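Local coordinates for protein chitinase (Thermococcus chitonophagus, PDB 5XSW) that probably acts as an endochitinase, hydrolysing chitin within the chain, and is seen here, as a fragment of the longer protein, with amino sugars bound, at residues G248-E253 and I294-S299. Residues are numbered along the deposited sequence; the frame is centred on the assembly and turned at random.
Sequences GIFQVE and IVAAVS. With NAG (2-acetamido-2-deoxy-beta-D-glucopyranose), chain C.
Gly248 O is gripped by three donors: Gln251 NE2 at 2.9 Å, and, both weakly, the backbone N of Gln251 and Asn214 ND2. The bond from NE2 is almost straight, 174° at the hydrogen, and the carbonyl oxygen lies in the plane of the amide. At the other end of that amide, Gln251 OE1 accepts a hydrogen bond from O3 of the bound N-acetylglucosamine at 2.7 Å. The NE2 bond probably holds the amide rotation in which OE1 faces O3 of the sugar. The chain reaches back to Gly248 because it bends at its second torsion (chi2 -79°). Glu213 OE2 and Phe371 O of this chain, and Arg338 NH2 of the second subunit, are also hydrogen-bonded to this sugar, so the site borrows from the neighbouring chain.

Behind this polar side, 248-253 meets 294-299 of helix 288-311 through apolar side chains. The methyl of Ala296 sits over one face of the Phe250 ring, offset toward its rim, with CB 3.6 Å from CG; it makes a CH-pi contact, 3.8 Å from the centroid and 21° off the normal. Val252 flanks it: CG2 lies 4.4 Å from Ala296 CA, and CG1 meets CG1 of Val295 methyl to methyl at the same separation. Tyr336 takes the carbonyl of Phe250 and His274 that of Val252, so these backbone oxygens have partners. Phe250 and Val252 point toward the helix while the amide of Gln251, between them in sequence, ends at the sugar, so the apolar packing probably helps position the amide that binds the glycan.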
ATOM      1  N   GLY A 248      -7.051   9.988  -9.624  1.00 20.26           N
ATOM      2  CA  GLY A 248      -6.715  11.416  -9.757  1.00 20.33           C
ATOM      3  C   GLY A 248      -5.782  11.690 -10.907  1.00 20.89           C
ATOM      4  O   GLY A 248      -5.473  10.808 -11.711  1.00 22.35           O
ATOM      5  N   ILE A 249      -5.281  12.918 -10.984  1.00 20.46           N
ATOM      6  CA  ILE A 249      -4.471  13.275 -12.142  1.00 19.15           C
ATOM      7  C   ILE A 249      -3.038  12.756 -11.996  1.00 17.55           C
ATOM      8  O   ILE A 249      -2.350  12.690 -12.975  1.00 21.09           O
ATOM      9  CB  ILE A 249      -4.443  14.789 -12.366  1.00 17.71           C
ATOM     10  CG1 ILE A 249      -3.918  15.548 -11.130  1.00 19.08           C
ATOM     11  CG2 ILE A 249      -5.910  15.346 -12.668  1.00 21.57           C
ATOM     12  CD1 ILE A 249      -3.696  17.110 -11.432  1.00 20.33           C
ATOM     13  N   PHE A 250      -2.623  12.401 -10.791  1.00 20.26           N
ATOM     14  CA  PHE A 250      -1.276  11.769 -10.553  1.00 20.44           C
ATOM     15  C   PHE A 250      -1.292  10.249 -10.578  1.00 20.67           C
ATOM     16  O   PHE A 250      -0.237   9.618 -10.496  1.00 20.88           O
ATOM     17  CB  PHE A 250      -0.771  12.228  -9.173  1.00 21.06           C
ATOM     18  CG  PHE A 250      -0.502  13.724  -9.148  1.00 21.42           C
ATOM     19  CD1 PHE A 250       0.627  14.229  -9.828  1.00 21.02           C
ATOM     20  CD2 PHE A 250      -1.432  14.595  -8.554  1.00 19.20           C
ATOM     21  CE1 PHE A 250       0.894  15.628  -9.836  1.00 22.00           C
ATOM     22  CE2 PHE A 250      -1.207  16.026  -8.552  1.00 21.18           C
ATOM     23  CZ  PHE A 250      -0.033  16.520  -9.172  1.00 20.16           C
ATOM     24  N   GLN A 251      -2.505   9.667 -10.614  1.00 23.06           N
ATOM     25  CA  GLN A 251      -2.686   8.174 -10.671  1.00 21.06           C
ATOM     26  C   GLN A 251      -2.011   7.510  -9.516  1.00 23.09           C
ATOM     27  O   GLN A 251      -1.277   6.533  -9.662  1.00 25.24           O
ATOM     28  CB  GLN A 251      -2.187   7.605 -12.014  1.00 20.41           C
ATOM     29  CG  GLN A 251      -3.029   8.208 -13.201  1.00 20.88           C
ATOM     30  CD  GLN A 251      -4.409   7.471 -13.317  1.00 24.89           C
ATOM     31  OE1 GLN A 251      -4.438   6.317 -13.759  1.00 25.20           O
ATOM     32  NE2 GLN A 251      -5.507   8.099 -12.855  1.00 22.12           N
ATOM     33  N   VAL A 252      -2.233   8.065  -8.340  1.00 23.45           N
ATOM     34  CA  VAL A 252      -1.769   7.430  -7.118  1.00 20.21           C
ATOM     35  C   VAL A 252      -2.812   6.322  -6.746  1.00 23.00           C
ATOM     36  O   VAL A 252      -3.965   6.655  -6.503  1.00 22.71           O
ATOM     37  CB  VAL A 252      -1.669   8.429  -5.931  1.00 24.16           C
ATOM     38  CG1 VAL A 252      -1.315   7.641  -4.624  1.00 23.19           C
ATOM     39  CG2 VAL A 252      -0.595   9.549  -6.226  1.00 21.29           C
ATOM     40  N   GLU A 253      -2.380   5.068  -6.643  1.00 22.53           N
ATOM     41  CA  GLU A 253      -3.287   3.952  -6.266  1.00 23.29           C
ATOM     42  C   GLU A 253      -3.481   3.789  -4.784  1.00 28.03           C
ATOM     43  O   GLU A 253      -2.671   4.283  -3.976  1.00 19.69           O
ATOM     44  CB  GLU A 253      -2.735   2.639  -6.863  1.00 24.31           C
ATOM     45  CG  GLU A 253      -2.749   2.723  -8.374  1.00 23.11           C
ATOM     46  CD  GLU A 253      -2.354   1.409  -9.054  1.00 31.18           C
ATOM     47  OE1 GLU A 253      -2.661   0.339  -8.490  1.00 38.14           O
ATOM     48  OE2 GLU A 253      -1.727   1.451 -10.132  1.00 41.28           O
ATOM     49  N   ILE A 294      -0.008  17.419  -2.999  1.00 18.83           N
ATOM     50  CA  ILE A 294       0.764  17.150  -1.781  1.00 19.95           C
ATOM     51  C   ILE A 294       0.958  15.642  -1.557  1.00 25.96           C
ATOM     52  O   ILE A 294       2.069  15.169  -1.230  1.00 20.69           O
ATOM     53  CB  ILE A 294       0.060  17.831  -0.579  1.00 22.80           C
ATOM     54  CG1 ILE A 294       0.193  19.357  -0.776  1.00 24.08           C
ATOM     55  CG2 ILE A 294       0.713  17.386   0.754  1.00 24.90           C
ATOM     56  CD1 ILE A 294      -0.985  20.128  -0.093  1.00 26.84           C
ATOM     57  N   VAL A 295      -0.093  14.854  -1.796  1.00 21.48           N
ATOM     58  CA  VAL A 295       0.048  13.384  -1.711  1.00 20.63           C
ATOM     59  C   VAL A 295       1.104  12.867  -2.714  1.00 18.57           C
ATOM     60  O   VAL A 295       1.931  12.078  -2.355  1.00 18.50           O
ATOM     61  CB  VAL A 295      -1.323  12.669  -1.965  1.00 24.08           C
ATOM     62  CG1 VAL A 295      -1.165  11.121  -2.002  1.00 23.48           C
ATOM     63  CG2 VAL A 295      -2.292  13.097  -0.858  1.00 21.50           C
ATOM     64  N   ALA A 296       1.026  13.299  -3.957  1.00 18.71           N
ATOM     65  CA  ALA A 296       2.007  12.890  -4.943  1.00 19.67           C
ATOM     66  C   ALA A 296       3.437  13.265  -4.508  1.00 22.42           C
ATOM     67  O   ALA A 296       4.353  12.439  -4.620  1.00 19.50           O
ATOM     68  CB  ALA A 296       1.698  13.510  -6.334  1.00 18.79           C
ATOM     69  N   ALA A 297       3.598  14.487  -3.992  1.00 22.12           N
ATOM     70  CA  ALA A 297       4.922  14.946  -3.475  1.00 21.63           C
ATOM     71  C   ALA A 297       5.416  14.050  -2.323  1.00 23.30           C
ATOM     72  O   ALA A 297       6.551  13.683  -2.276  1.00 22.63           O
ATOM     73  CB  ALA A 297       4.810  16.396  -3.015  1.00 19.33           C
ATOM     74  N   VAL A 298       4.542  13.684  -1.384  1.00 19.65           N
ATOM     75  CA  VAL A 298       4.945  12.798  -0.307  1.00 20.30           C
ATOM     76  C   VAL A 298       5.297  11.414  -0.833  1.00 22.72           C
ATOM     77  O   VAL A 298       6.243  10.803  -0.349  1.00 20.01           O
ATOM     78  CB  VAL A 298       3.836  12.704   0.789  1.00 21.15           C
ATOM     79  CG1 VAL A 298       4.147  11.628   1.874  1.00 20.37           C
ATOM     80  CG2 VAL A 298       3.670  14.147   1.455  1.00 21.38           C
ATOM     81  N   SER A 299       4.554  10.926  -1.829  1.00 19.42           N
ATOM     82  CA  SER A 299       4.887   9.631  -2.414  1.00 20.91           C
ATOM     83  C   SER A 299       6.287   9.619  -3.051  1.00 21.90           C
ATOM     84  O   SER A 299       7.048   8.651  -2.920  1.00 20.65           O
ATOM     85  CB  SER A 299       3.835   9.256  -3.490  1.00 22.43           C
ATOM     86  OG  SER A 299       4.017   7.893  -3.875  1.00 27.46           O
TER
HETATM   87  C1  NAG C   2      -1.411   6.383 -18.273  1.00 24.68           C
HETATM   88  C2  NAG C   2      -2.280   5.826 -17.210  1.00 23.24           C
HETATM   89  C3  NAG C   2      -1.522   5.672 -15.902  1.00 25.02           C
HETATM   90  C4  NAG C   2      -0.237   4.916 -16.063  1.00 24.99           C
HETATM   91  C5  NAG C   2       0.570   5.574 -17.106  1.00 22.54           C
HETATM   92  C6  NAG C   2       1.822   4.766 -17.319  1.00 25.90           C
HETATM   93  C7  NAG C   2      -4.772   6.259 -17.074  1.00 30.55           C
HETATM   94  C8  NAG C   2      -5.926   7.267 -16.830  1.00 26.08           C
HETATM   95  N2  NAG C   2      -3.442   6.720 -17.028  1.00 22.52           N
HETATM   96  O3  NAG C   2      -2.315   5.019 -14.886  1.00 24.07           O
HETATM   97  O4  NAG C   2       0.570   5.020 -14.870  1.00 24.83           O
HETATM   98  O5  NAG C   2      -0.156   5.622 -18.385  1.00 22.93           O
HETATM   99  O6  NAG C   2       2.433   5.430 -18.418  1.00 31.11           O
HETATM  100  O7  NAG C   2      -4.953   5.054 -17.285  1.00 29.95           O